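Local coordinates for protein decapping nuclease RAI1 (Scheffersomyces stipitis, PDB 5BTO) that hydrolyses NAD caps, and also unmodified 5' triphosphates and m7G caps, on RNA with a divalent metal ion, and binds and stimulates the exoribonuclease RAT1, at residues N146-I151 / N381-N386; L137-Q142 / E388-E393; L124-N129 / G329-T334; Q282-G287 / T335-Y340. All blocks are in the same frame, centred on the assembly; numbering follows the deposited sequence.

Interaction 1: N146-I151 / N381-N386; sequences NSDEEI and NSRLRN
A salt-bridge network of Asp-148, Glu-150 and Arg-383 joins the start of helix 149-166 to helix 378-388, and it illustrates how one guanidinium can hold two acids of a neighbouring segment unequally. Arg-383 NH2 donates to Asp-148 OD1 over 3.3 Å, a weak hydrogen bond with an N-H...O angle of 157°. The oxygen lies at the edge of the guanidinium, near its plane, and is also 3.6 Å from Arg-383 NH1. The Asp-148 carboxylate nevertheless stands almost upright against the guanidinium, their planes 86° apart, and it meets the arginine through OD1 rather than as a two-oxygen fork. Glu-150 takes part more loosely: its OE2 is 3.7 Å from Arg-383 NH2 but stands off the guanidinium plane, so this long pair is held by charge, without a directed N-H. Asp-148 sits where strand 142-147 of the large mixed sheet of this PD-(D/E)XK nuclease gives way to helix 149-166, and it is the N-cap of that helix. Its OD2 accepts from Ile-151 N at 3.1 Å, although the position of OD2 is less certain in the model. The Arg-383 chain leaves its own helix extended and then bends at chi3 (62°), which swings the guanidinium round toward the acids. Both have further partners: Asp-148 OD1 also accepts from Asn-135 ND2, and Arg-383 NH1 forms a salt bridge with Glu-388 OE1, modelled too close to rely on its length. The second carboxylate oxygen of Glu-388 accepts from Glu-149 N, in the first turn of helix 149-166.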
loop_
_atom_site.group_PDB
_atom_site.type_symbol
_atom_site.label_atom_id
_atom_site.label_comp_id
_atom_site.label_asym_id
_atom_site.label_seq_id
_atom_site.Cartn_x
_atom_site.Cartn_y
_atom_site.Cartn_z
ATOM N N ASN A 146 -8.112 -11.893 17.873
ATOM C CA ASN A 146 -9.335 -12.669 17.670
ATOM C C ASN A 146 -10.361 -11.875 16.891
ATOM O O ASN A 146 -10.244 -10.660 16.759
ATOM C CB ASN A 146 -9.964 -13.125 18.994
ATOM C CG ASN A 146 -10.959 -14.281 18.798
ATOM O OD1 ASN A 146 -10.959 -14.947 17.758
ATOM N ND2 ASN A 146 -11.803 -14.516 19.785
ATOM N N SER A 147 -11.375 -12.560 16.382
ATOM C CA SER A 147 -12.533 -11.868 15.835
ATOM C C SER A 147 -13.301 -11.203 16.972
ATOM O O SER A 147 -13.136 -11.555 18.146
ATOM C CB SER A 147 -13.448 -12.856 15.113
ATOM O OG SER A 147 -13.752 -13.966 15.946
ATOM N N ASP A 148 -14.147 -10.240 16.624
ATOM C CA ASP A 148 -14.954 -9.565 17.625
ATOM C C ASP A 148 -16.325 -10.225 17.765
ATOM O O ASP A 148 -17.071 -10.351 16.792
ATOM C CB ASP A 148 -15.106 -8.091 17.272
ATOM C CG ASP A 148 -15.832 -7.309 18.347
ATOM O OD1 ASP A 148 -15.209 -6.982 19.379
ATOM O OD2 ASP A 148 -17.025 -7.014 18.158
ATOM N N GLU A 149 -16.653 -10.633 18.985
ATOM C CA GLU A 149 -17.873 -11.390 19.244
ATOM C C GLU A 149 -19.133 -10.694 18.733
ATOM O O GLU A 149 -19.933 -11.291 18.011
ATOM C CB GLU A 149 -18.001 -11.687 20.742
ATOM C CG GLU A 149 -19.166 -12.583 21.100
ATOM C CD GLU A 149 -19.111 -13.059 22.537
ATOM O OE1 GLU A 149 -18.025 -12.989 23.149
ATOM O OE2 GLU A 149 -20.155 -13.503 23.056
ATOM N N GLU A 150 -19.305 -9.432 19.104
ATOM C CA GLU A 150 -20.512 -8.697 18.740
ATOM C C GLU A 150 -20.609 -8.518 17.222
ATOM O O GLU A 150 -21.659 -8.752 16.628
ATOM C CB GLU A 150 -20.556 -7.341 19.453
ATOM C CG GLU A 150 -19.662 -6.298 18.809
ATOM C CD GLU A 150 -19.298 -5.161 19.736
ATOM O OE1 GLU A 150 -20.104 -4.832 20.635
ATOM O OE2 GLU A 150 -18.197 -4.597 19.556
ATOM N N ILE A 151 -19.506 -8.122 16.596
ATOM C CA ILE A 151 -19.500 -7.910 15.152
ATOM C C ILE A 151 -19.815 -9.208 14.416
ATOM O O ILE A 151 -20.604 -9.218 13.467
ATOM C CB ILE A 151 -18.163 -7.313 14.664
ATOM C CG1 ILE A 151 -18.050 -5.851 15.114
ATOM C CG2 ILE A 151 -18.044 -7.430 13.145
ATOM C CD1 ILE A 151 -16.749 -5.172 14.714
ATOM N N ASN A 381 -11.086 -1.791 25.414
ATOM C CA ASN A 381 -9.858 -2.381 25.937
ATOM C C ASN A 381 -10.139 -3.211 27.192
ATOM O O ASN A 381 -9.722 -4.377 27.305
ATOM C CB ASN A 381 -8.845 -1.263 26.239
ATOM C CG ASN A 381 -7.533 -1.794 26.792
ATOM O OD1 ASN A 381 -6.768 -2.446 26.083
ATOM N ND2 ASN A 381 -7.268 -1.514 28.067
ATOM N N SER A 382 -10.874 -2.613 28.122
ATOM C CA SER A 382 -11.219 -3.272 29.373
ATOM C C SER A 382 -12.035 -4.543 29.128
ATOM O O SER A 382 -11.736 -5.605 29.679
ATOM C CB SER A 382 -11.992 -2.310 30.276
ATOM O OG SER A 382 -12.395 -2.948 31.469
ATOM N N ARG A 383 -13.067 -4.437 28.297
ATOM C CA ARG A 383 -13.867 -5.611 27.943
ATOM C C ARG A 383 -13.002 -6.769 27.416
ATOM O O ARG A 383 -13.188 -7.931 27.800
ATOM C CB ARG A 383 -14.948 -5.239 26.925
ATOM C CG ARG A 383 -15.668 -6.447 26.330
ATOM C CD ARG A 383 -16.787 -6.044 25.371
ATOM N NE ARG A 383 -16.306 -5.287 24.214
ATOM C CZ ARG A 383 -15.894 -5.832 23.073
ATOM N NH1 ARG A 383 -15.893 -7.147 22.927
ATOM N NH2 ARG A 383 -15.481 -5.062 22.072
ATOM N N LEU A 384 -12.051 -6.463 26.539
ATOM C CA LEU A 384 -11.203 -7.513 25.959
ATOM C C LEU A 384 -10.209 -8.097 26.966
ATOM O O LEU A 384 -10.018 -9.311 27.023
ATOM C CB LEU A 384 -10.463 -6.990 24.725
ATOM C CG LEU A 384 -11.366 -6.515 23.578
ATOM C CD1 LEU A 384 -10.580 -5.767 22.507
ATOM C CD2 LEU A 384 -12.124 -7.686 22.960
ATOM N N ARG A 385 -9.585 -7.235 27.764
ATOM C CA ARG A 385 -8.553 -7.676 28.696
ATOM C C ARG A 385 -9.137 -8.352 29.922
ATOM O O ARG A 385 -8.430 -9.067 30.637
ATOM C CB ARG A 385 -7.664 -6.498 29.126
ATOM C CG ARG A 385 -6.757 -6.016 28.019
ATOM C CD ARG A 385 -5.907 -4.826 28.438
ATOM N NE ARG A 385 -5.135 -4.363 27.290
ATOM C CZ ARG A 385 -3.952 -4.851 26.948
ATOM N NH1 ARG A 385 -3.393 -5.811 27.686
ATOM N NH2 ARG A 385 -3.330 -4.386 25.868
ATOM N N ASN A 386 -10.425 -8.130 30.159
ATOM C CA ASN A 386 -11.065 -8.619 31.373
ATOM C C ASN A 386 -12.203 -9.608 31.127
ATOM O O ASN A 386 -13.234 -9.564 31.802
ATOM C CB ASN A 386 -11.528 -7.439 32.234
ATOM C CG ASN A 386 -10.364 -6.629 32.779
ATOM O OD1 ASN A 386 -9.471 -7.169 33.434
ATOM N ND2 ASN A 386 -10.361 -5.333 32.503
#

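Interaction 2: L137-Q142 / E388-E393; sequences LAYDGQ and EMLTSE
One methyl group, Leu-390 CD1, meets both Tyr-139 and Leu-137. It lies over a face of the Tyr-139 ring, 4.0 Å from the centroid and 24° off the normal, a CH-pi contact displaced toward the rim at the CB end, where it comes within 3.7 Å of Tyr-139 CG. The same methyl is 4.0 Å from Leu-137 CD1. The other branch of Leu-137 goes to Met-389: the two side chains meet tip to tip, with Leu-137 CD2 4.0 Å from Met-389 CG and 4.1 Å from Met-389 CE. This double approach depends on the bends of the methionine chain at chi2 and chi3 (105° and 45°), which bring its terminal methyl back to the leucine.

In the next shell, Leu-384 and Arg-385 of helix 378-388 pack on Leu-137, while Phe-394, Lys-395 and Arg-398 of helix 392-400 touch Tyr-139. The loop between these helices leads into Thr-391, the N-cap of helix 392-400, whose OG1 accepts from Phe-394 N. Within segment 137-142, Tyr-139 begins a type I' turn, pinned to Gln-142 by two backbone hydrogen bonds. The contact thus seats a tight beta-hairpin, strands 132-139 and 142-147, against the linker of two C-terminal helices.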
loop_
_atom_site.group_PDB
_atom_site.type_symbol
_atom_site.label_atom_id
_atom_site.label_comp_id
_atom_site.label_asym_id
_atom_site.label_seq_id
_atom_site.Cartn_x
_atom_site.Cartn_y
_atom_site.Cartn_z
ATOM N N LEU A 137 -4.505 -7.048 20.773
ATOM C CA LEU A 137 -3.968 -6.333 21.924
ATOM C C LEU A 137 -2.648 -6.906 22.385
ATOM O O LEU A 137 -2.374 -8.108 22.218
ATOM C CB LEU A 137 -4.978 -6.285 23.061
ATOM C CG LEU A 137 -5.376 -7.630 23.639
ATOM C CD1 LEU A 137 -4.357 -8.050 24.692
ATOM C CD2 LEU A 137 -6.753 -7.551 24.231
ATOM N N ALA A 138 -1.831 -6.027 22.953
ATOM C CA ALA A 138 -0.524 -6.403 23.452
ATOM C C ALA A 138 -0.629 -6.787 24.913
ATOM O O ALA A 138 -1.240 -6.078 25.714
ATOM C CB ALA A 138 0.460 -5.244 23.281
ATOM N N TYR A 139 -0.029 -7.916 25.255
ATOM C CA TYR A 139 0.032 -8.351 26.633
ATOM C C TYR A 139 1.252 -9.247 26.803
ATOM O O TYR A 139 1.529 -10.103 25.960
ATOM C CB TYR A 139 -1.259 -9.084 27.021
ATOM C CG TYR A 139 -1.241 -9.616 28.433
ATOM C CD1 TYR A 139 -1.460 -8.769 29.517
ATOM C CD2 TYR A 139 -1.009 -10.962 28.682
ATOM C CE1 TYR A 139 -1.433 -9.257 30.819
ATOM C CE2 TYR A 139 -0.980 -11.454 29.969
ATOM C CZ TYR A 139 -1.196 -10.602 31.034
ATOM O OH TYR A 139 -1.170 -11.101 32.319
ATOM N N ASP A 140 1.997 -9.030 27.881
ATOM C CA ASP A 140 3.199 -9.810 28.147
ATOM C C ASP A 140 4.110 -9.906 26.922
ATOM O O ASP A 140 4.669 -10.960 26.637
ATOM C CB ASP A 140 2.816 -11.204 28.647
ATOM C CG ASP A 140 3.887 -11.839 29.524
ATOM O OD1 ASP A 140 4.852 -11.152 29.923
ATOM O OD2 ASP A 140 3.744 -13.038 29.837
ATOM N N GLY A 141 4.258 -8.798 26.203
ATOM C CA GLY A 141 5.174 -8.739 25.078
ATOM C C GLY A 141 4.706 -9.480 23.836
ATOM O O GLY A 141 5.499 -9.736 22.936
ATOM N N GLN A 142 3.419 -9.807 23.789
ATOM C CA GLN A 142 2.863 -10.605 22.691
ATOM C C GLN A 142 1.558 -9.997 22.190
ATOM O O GLN A 142 0.860 -9.311 22.941
ATOM C CB GLN A 142 2.618 -12.044 23.167
ATOM C CG GLN A 142 3.864 -12.716 23.688
ATOM C CD GLN A 142 3.611 -14.108 24.238
ATOM O OE1 GLN A 142 2.612 -14.357 24.916
ATOM N NE2 GLN A 142 4.520 -15.026 23.939
ATOM N N GLU A 388 -13.322 -11.186 27.554
ATOM C CA GLU A 388 -13.572 -11.638 26.181
ATOM C C GLU A 388 -12.348 -12.244 25.494
ATOM O O GLU A 388 -12.452 -13.300 24.868
ATOM C CB GLU A 388 -14.194 -10.542 25.300
ATOM C CG GLU A 388 -14.282 -10.972 23.820
ATOM C CD GLU A 388 -15.211 -10.112 22.968
ATOM O OE1 GLU A 388 -16.133 -9.481 23.532
ATOM O OE2 GLU A 388 -15.024 -10.081 21.725
ATOM N N MET A 389 -11.199 -11.586 25.611
ATOM C CA MET A 389 -9.959 -12.086 25.011
ATOM C C MET A 389 -9.063 -12.757 26.057
ATOM O O MET A 389 -8.831 -13.967 26.008
ATOM C CB MET A 389 -9.203 -10.941 24.324
ATOM C CG MET A 389 -7.879 -11.339 23.671
ATOM S SD MET A 389 -7.969 -11.420 21.877
ATOM C CE MET A 389 -8.864 -9.883 21.571
ATOM N N LEU A 390 -8.555 -11.964 26.996
ATOM C CA LEU A 390 -7.735 -12.500 28.080
ATOM C C LEU A 390 -8.629 -13.030 29.190
ATOM O O LEU A 390 -9.677 -12.441 29.493
ATOM C CB LEU A 390 -6.798 -11.422 28.634
ATOM C CG LEU A 390 -5.839 -10.765 27.639
ATOM C CD1 LEU A 390 -4.968 -9.711 28.324
ATOM C CD2 LEU A 390 -4.983 -11.795 26.914
ATOM N N THR A 391 -8.219 -14.140 29.799
ATOM C CA THR A 391 -8.956 -14.700 30.924
ATOM C C THR A 391 -8.207 -14.409 32.217
ATOM O O THR A 391 -6.998 -14.178 32.207
ATOM C CB THR A 391 -9.118 -16.214 30.786
ATOM O OG1 THR A 391 -7.836 -16.841 30.912
ATOM C CG2 THR A 391 -9.723 -16.566 29.424
ATOM N N SER A 392 -8.917 -14.422 33.336
ATOM C CA SER A 392 -8.266 -14.179 34.621
ATOM C C SER A 392 -7.237 -15.268 34.920
ATOM O O SER A 392 -6.166 -14.989 35.457
ATOM C CB SER A 392 -9.291 -14.054 35.752
ATOM O OG SER A 392 -10.075 -15.226 35.883
ATOM N N GLU A 393 -7.558 -16.504 34.551
ATOM C CA GLU A 393 -6.648 -17.619 34.785
ATOM C C GLU A 393 -5.343 -17.435 34.009
ATOM O O GLU A 393 -4.257 -17.676 34.530
ATOM C CB GLU A 393 -7.312 -18.950 34.400
ATOM C CG GLU A 393 -8.459 -19.378 35.318
ATOM C CD GLU A 393 -9.769 -18.636 35.052
ATOM O OE1 GLU A 393 -9.877 -17.914 34.030
ATOM O OE2 GLU A 393 -10.698 -18.788 35.877
#

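Interaction 3: L124-N129 / G329-T334; sequences LPYNLN and GKINCT
Tyr-126, its CG anti to the carbonyl carbon (chi1 -57°), lays its ring against the backbone of residues 329-332, a good example of an aromatic packing on peptide groups more than on side chains. Gly-329 comes first, its O 3.6 Å from Tyr-126 CD1 in an oblique approach. The carbonyl of Lys-330 follows, with O only 3.3 Å from Tyr-126 CE1 and again oblique to the ring. The Lys-330 side chain starts out away from the tyrosine, its NZ bound by the carbonyls of Ile-317 and Lys-318. Ile-331 provides the centrepiece: its CA stands 3.7 Å from the ring centroid and 6° off the normal, a nearly axial CH-pi contact. Its CG1 adds a second touch at the base of the ring, 3.7 Å from Tyr-126 CG. Pro-125 CB lies over the centre of the opposite face, 4.0 Å above the plane, sandwiching the ring between its own chain neighbour and Ile-331. Asn-332 runs side by side with the tyrosine, amide and ring planes 14° apart, with CB 3.5 Å from Tyr-126 OH. The amide has another task: OD1 accepts from Thr-335 N and, weakly, from Thr-334 N. Asn-332 is therefore the N-cap of helix 333-350, and the contact docks the loop between helix 115-123 and strand 132-139 onto the lead-in to that helix, within the PD-(D/E)XK nuclease fold.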
loop_
_atom_site.group_PDB
_atom_site.type_symbol
_atom_site.label_atom_id
_atom_site.label_comp_id
_atom_site.label_asym_id
_atom_site.label_seq_id
_atom_site.Cartn_x
_atom_site.Cartn_y
_atom_site.Cartn_z
ATOM N N LEU A 124 -7.351 -12.242 1.327
ATOM C CA LEU A 124 -8.007 -10.948 1.082
ATOM C C LEU A 124 -7.867 -10.356 -0.335
ATOM O O LEU A 124 -8.847 -9.867 -0.889
ATOM C CB LEU A 124 -7.568 -9.929 2.167
ATOM C CG LEU A 124 -8.175 -8.519 2.149
ATOM C CD1 LEU A 124 -8.211 -7.918 3.563
ATOM C CD2 LEU A 124 -7.412 -7.585 1.192
ATOM N N PRO A 125 -6.660 -10.392 -0.924
ATOM C CA PRO A 125 -6.498 -9.753 -2.240
ATOM C C PRO A 125 -7.461 -10.289 -3.301
ATOM O O PRO A 125 -7.739 -9.584 -4.282
ATOM C CB PRO A 125 -5.065 -10.112 -2.629
ATOM C CG PRO A 125 -4.358 -10.286 -1.321
ATOM C CD PRO A 125 -5.380 -10.899 -0.396
ATOM N N TYR A 126 -7.942 -11.518 -3.120
ATOM C CA TYR A 126 -8.793 -12.156 -4.131
ATOM C C TYR A 126 -10.213 -12.348 -3.611
ATOM O O TYR A 126 -11.032 -13.051 -4.214
ATOM C CB TYR A 126 -8.155 -13.462 -4.632
ATOM C CG TYR A 126 -6.771 -13.178 -5.170
ATOM C CD1 TYR A 126 -6.597 -12.346 -6.281
ATOM C CD2 TYR A 126 -5.634 -13.666 -4.536
ATOM C CE1 TYR A 126 -5.330 -12.047 -6.761
ATOM C CE2 TYR A 126 -4.367 -13.370 -5.018
ATOM C CZ TYR A 126 -4.225 -12.558 -6.128
ATOM O OH TYR A 126 -2.967 -12.258 -6.604
ATOM N N ASN A 127 -10.502 -11.668 -2.508
ATOM C CA ASN A 127 -11.815 -11.703 -1.878
ATOM C C ASN A 127 -12.203 -10.321 -1.371
ATOM O O ASN A 127 -12.504 -10.136 -0.188
ATOM C CB ASN A 127 -11.818 -12.723 -0.742
ATOM C CG ASN A 127 -11.773 -14.141 -1.261
ATOM O OD1 ASN A 127 -12.792 -14.672 -1.694
ATOM N ND2 ASN A 127 -10.587 -14.741 -1.275
ATOM N N LEU A 128 -12.205 -9.353 -2.278
ATOM C CA LEU A 128 -12.311 -7.951 -1.872
ATOM C C LEU A 128 -13.709 -7.531 -1.423
ATOM O O LEU A 128 -13.909 -6.399 -0.985
ATOM C CB LEU A 128 -11.798 -7.019 -2.976
ATOM C CG LEU A 128 -10.312 -7.177 -3.314
ATOM C CD1 LEU A 128 -9.971 -6.492 -4.629
ATOM C CD2 LEU A 128 -9.450 -6.646 -2.181
ATOM N N ASN A 129 -14.678 -8.431 -1.530
ATOM C CA ASN A 129 -16.028 -8.126 -1.074
ATOM C C ASN A 129 -16.304 -8.625 0.339
ATOM O O ASN A 129 -17.376 -8.369 0.882
ATOM C CB ASN A 129 -17.065 -8.703 -2.037
ATOM C CG ASN A 129 -16.942 -8.122 -3.426
ATOM O OD1 ASN A 129 -16.750 -6.914 -3.593
ATOM N ND2 ASN A 129 -17.031 -8.980 -4.436
ATOM N N GLY A 329 -8.319 -9.824 -9.768
ATOM C CA GLY A 329 -8.049 -10.640 -10.942
ATOM C C GLY A 329 -7.533 -12.040 -10.647
ATOM O O GLY A 329 -7.890 -12.634 -9.639
ATOM N N LYS A 330 -6.701 -12.568 -11.545
ATOM C CA LYS A 330 -6.159 -13.925 -11.432
ATOM C C LYS A 330 -5.520 -14.195 -10.068
ATOM O O LYS A 330 -4.631 -13.454 -9.634
ATOM C CB LYS A 330 -5.118 -14.140 -12.535
ATOM C CG LYS A 330 -4.323 -15.423 -12.442
ATOM C CD LYS A 330 -5.068 -16.582 -13.044
ATOM C CE LYS A 330 -4.176 -17.806 -13.104
ATOM N NZ LYS A 330 -4.795 -18.897 -13.879
ATOM N N ILE A 331 -5.975 -15.252 -9.393
ATOM C CA ILE A 331 -5.391 -15.643 -8.109
ATOM C C ILE A 331 -3.932 -16.033 -8.312
ATOM O O ILE A 331 -3.596 -16.759 -9.245
ATOM C CB ILE A 331 -6.161 -16.822 -7.460
ATOM C CG1 ILE A 331 -7.543 -16.351 -6.991
ATOM C CG2 ILE A 331 -5.374 -17.404 -6.290
ATOM C CD1 ILE A 331 -8.502 -17.464 -6.596
ATOM N N ASN A 332 -3.074 -15.536 -7.428
ATOM C CA ASN A 332 -1.651 -15.836 -7.447
ATOM C C ASN A 332 -1.241 -16.055 -6.004
ATOM O O ASN A 332 -1.310 -15.133 -5.196
ATOM C CB ASN A 332 -0.872 -14.669 -8.066
ATOM C CG ASN A 332 0.631 -14.924 -8.140
ATOM O OD1 ASN A 332 1.231 -15.460 -7.215
ATOM N ND2 ASN A 332 1.244 -14.532 -9.259
ATOM N N CYS A 333 -0.835 -17.277 -5.672
ATOM C CA CYS A 333 -0.553 -17.613 -4.277
ATOM C C CYS A 333 0.669 -16.886 -3.738
ATOM O O CYS A 333 0.729 -16.559 -2.558
ATOM C CB CYS A 333 -0.398 -19.126 -4.098
ATOM S SG CYS A 333 -1.932 -20.033 -4.449
ATOM N N THR A 334 1.646 -16.634 -4.602
ATOM C CA THR A 334 2.847 -15.905 -4.183
ATOM C C THR A 334 2.516 -14.467 -3.795
ATOM O O THR A 334 3.005 -13.950 -2.784
ATOM C CB THR A 334 3.912 -15.905 -5.288
ATOM O OG1 THR A 334 4.275 -17.255 -5.592
ATOM C CG2 THR A 334 5.156 -15.151 -4.836
#

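Interaction 4: Q282-G287 / T335-Y340; sequences QCFLMG and TALKWY
Leu-337 reaches across to Phe-284 with the two methyls of its branched end. CB points toward helix 266-286, and with chi1 at -168° CG stands opposite the backbone N, carrying the branch farther out. There the methyls share the distal part of the phenyl ring: Leu-337 CD1 touches Phe-284 CE2 at 3.7 Å, while Leu-337 CD2 lies 3.9 Å from Phe-284 CZ. The two side chains cross at about a right angle, and CD1 comes in obliquely to the ring.

One helical turn later, Tyr-340 makes the second touch. Its CE2 is 3.7 Å from Leu-285 CD2, and its OH is 4.0 Å from that same methyl. Adjacent residues of one helix thus meet residues a turn apart on the other, by van der Waals contacts, mostly between carbon atoms. Around them, Ile-225 of strand 216-225 touches both Leu-337 and Tyr-340, and Thr-119 of helix 115-123 touches Leu-285. Helix 266-286 ends just beyond, in a Schellman motif at Gly-287. The same helix carries the substrate-binding residue Gln-282, hydrogen-bonded through OE1 to Lys-258, which also binds substrate, and the packing joins helix 333-350 to a helix that contributes to the substrate site.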
loop_
_atom_site.group_PDB
_atom_site.type_symbol
_atom_site.label_atom_id
_atom_site.label_comp_id
_atom_site.label_asym_id
_atom_site.label_seq_id
_atom_site.Cartn_x
_atom_site.Cartn_y
_atom_site.Cartn_z
ATOM N N GLN A 282 -5.554 -22.190 4.062
ATOM C CA GLN A 282 -5.747 -22.822 5.370
ATOM C C GLN A 282 -4.687 -23.872 5.648
ATOM O O GLN A 282 -4.102 -23.926 6.736
ATOM C CB GLN A 282 -7.107 -23.517 5.427
ATOM C CG GLN A 282 -8.289 -22.589 5.448
ATOM C CD GLN A 282 -9.596 -23.351 5.453
ATOM O OE1 GLN A 282 -9.630 -24.546 5.775
ATOM N NE2 GLN A 282 -10.678 -22.672 5.093
ATOM N N CYS A 283 -4.442 -24.712 4.655
ATOM C CA CYS A 283 -3.512 -25.823 4.819
ATOM C C CYS A 283 -2.069 -25.357 4.853
ATOM O O CYS A 283 -1.270 -25.855 5.651
ATOM C CB CYS A 283 -3.725 -26.858 3.717
ATOM S SG CYS A 283 -5.297 -27.722 3.923
ATOM N N PHE A 284 -1.743 -24.379 4.008
ATOM C CA PHE A 284 -0.391 -23.840 3.961
ATOM C C PHE A 284 -0.004 -23.216 5.305
ATOM O O PHE A 284 1.095 -23.454 5.821
ATOM C CB PHE A 284 -0.273 -22.799 2.844
ATOM C CG PHE A 284 1.066 -22.153 2.767
ATOM C CD1 PHE A 284 2.120 -22.795 2.150
ATOM C CD2 PHE A 284 1.274 -20.896 3.312
ATOM C CE1 PHE A 284 3.359 -22.201 2.076
ATOM C CE2 PHE A 284 2.517 -20.295 3.246
ATOM C CZ PHE A 284 3.558 -20.947 2.626
ATOM N N LEU A 285 -0.902 -22.410 5.859
ATOM C CA LEU A 285 -0.651 -21.767 7.147
ATOM C C LEU A 285 -0.487 -22.768 8.275
ATOM O O LEU A 285 0.314 -22.544 9.193
ATOM C CB LEU A 285 -1.770 -20.786 7.499
ATOM C CG LEU A 285 -1.841 -19.525 6.642
ATOM C CD1 LEU A 285 -3.097 -18.725 6.983
ATOM C CD2 LEU A 285 -0.594 -18.682 6.870
ATOM N N MET A 286 -1.236 -23.869 8.215
ATOM C CA MET A 286 -1.193 -24.859 9.288
ATOM C C MET A 286 -0.149 -25.950 9.078
ATOM O O MET A 286 0.054 -26.769 9.971
ATOM C CB MET A 286 -2.554 -25.544 9.458
ATOM C CG MET A 286 -3.575 -24.759 10.274
ATOM S SD MET A 286 -3.082 -24.375 11.965
ATOM C CE MET A 286 -3.202 -25.943 12.824
ATOM N N GLY A 287 0.493 -25.978 7.911
ATOM C CA GLY A 287 1.430 -27.046 7.594
ATOM C C GLY A 287 0.762 -28.382 7.304
ATOM O O GLY A 287 1.379 -29.434 7.481
ATOM N N THR A 335 1.685 -13.823 -4.603
ATOM C CA THR A 335 1.258 -12.459 -4.312
ATOM C C THR A 335 0.497 -12.413 -2.988
ATOM O O THR A 335 0.699 -11.507 -2.160
ATOM C CB THR A 335 0.362 -11.912 -5.446
ATOM O OG1 THR A 335 1.062 -12.013 -6.687
ATOM C CG2 THR A 335 0.007 -10.465 -5.197
ATOM N N ALA A 336 -0.390 -13.384 -2.790
ATOM C CA ALA A 336 -1.162 -13.476 -1.559
ATOM C C ALA A 336 -0.213 -13.535 -0.364
ATOM O O ALA A 336 -0.398 -12.821 0.632
ATOM C CB ALA A 336 -2.087 -14.706 -1.584
ATOM N N LEU A 337 0.803 -14.386 -0.471
ATOM C CA LEU A 337 1.752 -14.572 0.631
ATOM C C LEU A 337 2.567 -13.304 0.912
ATOM O O LEU A 337 2.860 -12.992 2.070
ATOM C CB LEU A 337 2.679 -15.761 0.361
ATOM C CG LEU A 337 3.511 -16.241 1.550
ATOM C CD1 LEU A 337 2.597 -16.667 2.699
ATOM C CD2 LEU A 337 4.417 -17.398 1.123
ATOM N N LYS A 338 2.938 -12.581 -0.140
ATOM C CA LYS A 338 3.642 -11.306 0.038
ATOM C C LYS A 338 2.749 -10.257 0.711
ATOM O O LYS A 338 3.223 -9.470 1.542
ATOM C CB LYS A 338 4.174 -10.784 -1.304
ATOM C CG LYS A 338 5.298 -11.621 -1.910
ATOM C CD LYS A 338 5.631 -11.125 -3.307
ATOM C CE LYS A 338 6.582 -12.056 -4.027
ATOM N NZ LYS A 338 6.796 -11.654 -5.449
ATOM N N TRP A 339 1.465 -10.223 0.349
ATOM C CA TRP A 339 0.517 -9.351 1.052
ATOM C C TRP A 339 0.419 -9.737 2.536
ATOM O O TRP A 339 0.462 -8.895 3.435
ATOM C CB TRP A 339 -0.865 -9.409 0.384
ATOM C CG TRP A 339 -2.005 -9.044 1.295
ATOM C CD1 TRP A 339 -2.913 -9.901 1.863
ATOM C CD2 TRP A 339 -2.348 -7.731 1.765
ATOM N NE1 TRP A 339 -3.807 -9.201 2.637
ATOM C CE2 TRP A 339 -3.487 -7.867 2.593
ATOM C CE3 TRP A 339 -1.815 -6.453 1.549
ATOM C CZ2 TRP A 339 -4.097 -6.782 3.218
ATOM C CZ3 TRP A 339 -2.423 -5.367 2.165
ATOM C CH2 TRP A 339 -3.557 -5.540 2.994
ATOM N N TYR A 340 0.277 -11.027 2.801
ATOM C CA TYR A 340 0.134 -11.472 4.172
ATOM C C TYR A 340 1.372 -11.088 4.991
ATOM O O TYR A 340 1.260 -10.629 6.132
ATOM C CB TYR A 340 -0.072 -12.993 4.165
ATOM C CG TYR A 340 -0.178 -13.623 5.525
ATOM C CD1 TYR A 340 -1.225 -13.305 6.387
ATOM C CD2 TYR A 340 0.748 -14.574 5.933
ATOM C CE1 TYR A 340 -1.331 -13.906 7.643
ATOM C CE2 TYR A 340 0.653 -15.175 7.172
ATOM C CZ TYR A 340 -0.382 -14.835 8.017
ATOM O OH TYR A 340 -0.486 -15.443 9.245
#

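How the interactions relate
The contacts form two clusters. Interactions 1 and 2, centres 11 Å apart, fasten helix 378-388 and the linker after it to hairpin 132-147 and the start of the helix that follows; Arg-385 of segment 381-386 joins them, its NH2 2.7 Å from Ala-138 O, a probable hydrogen bond. Interactions 3 and 4, with centres 12 Å apart, share helix 333-350, and Pro-125 CD packs 3.5 Å from Trp-339 CD1. Between clusters, centres are 25 to 32 Å apart. Interaction 4 is nearest the catalytic region: Leu-285 is about 5 and 10 Å, side chain to side chain, from substrate-binding Arg-115 and metal-binding Glu-256. Met-389 of interaction 2 has its side chain about 8 Å from that of substrate-binding Tyr-114.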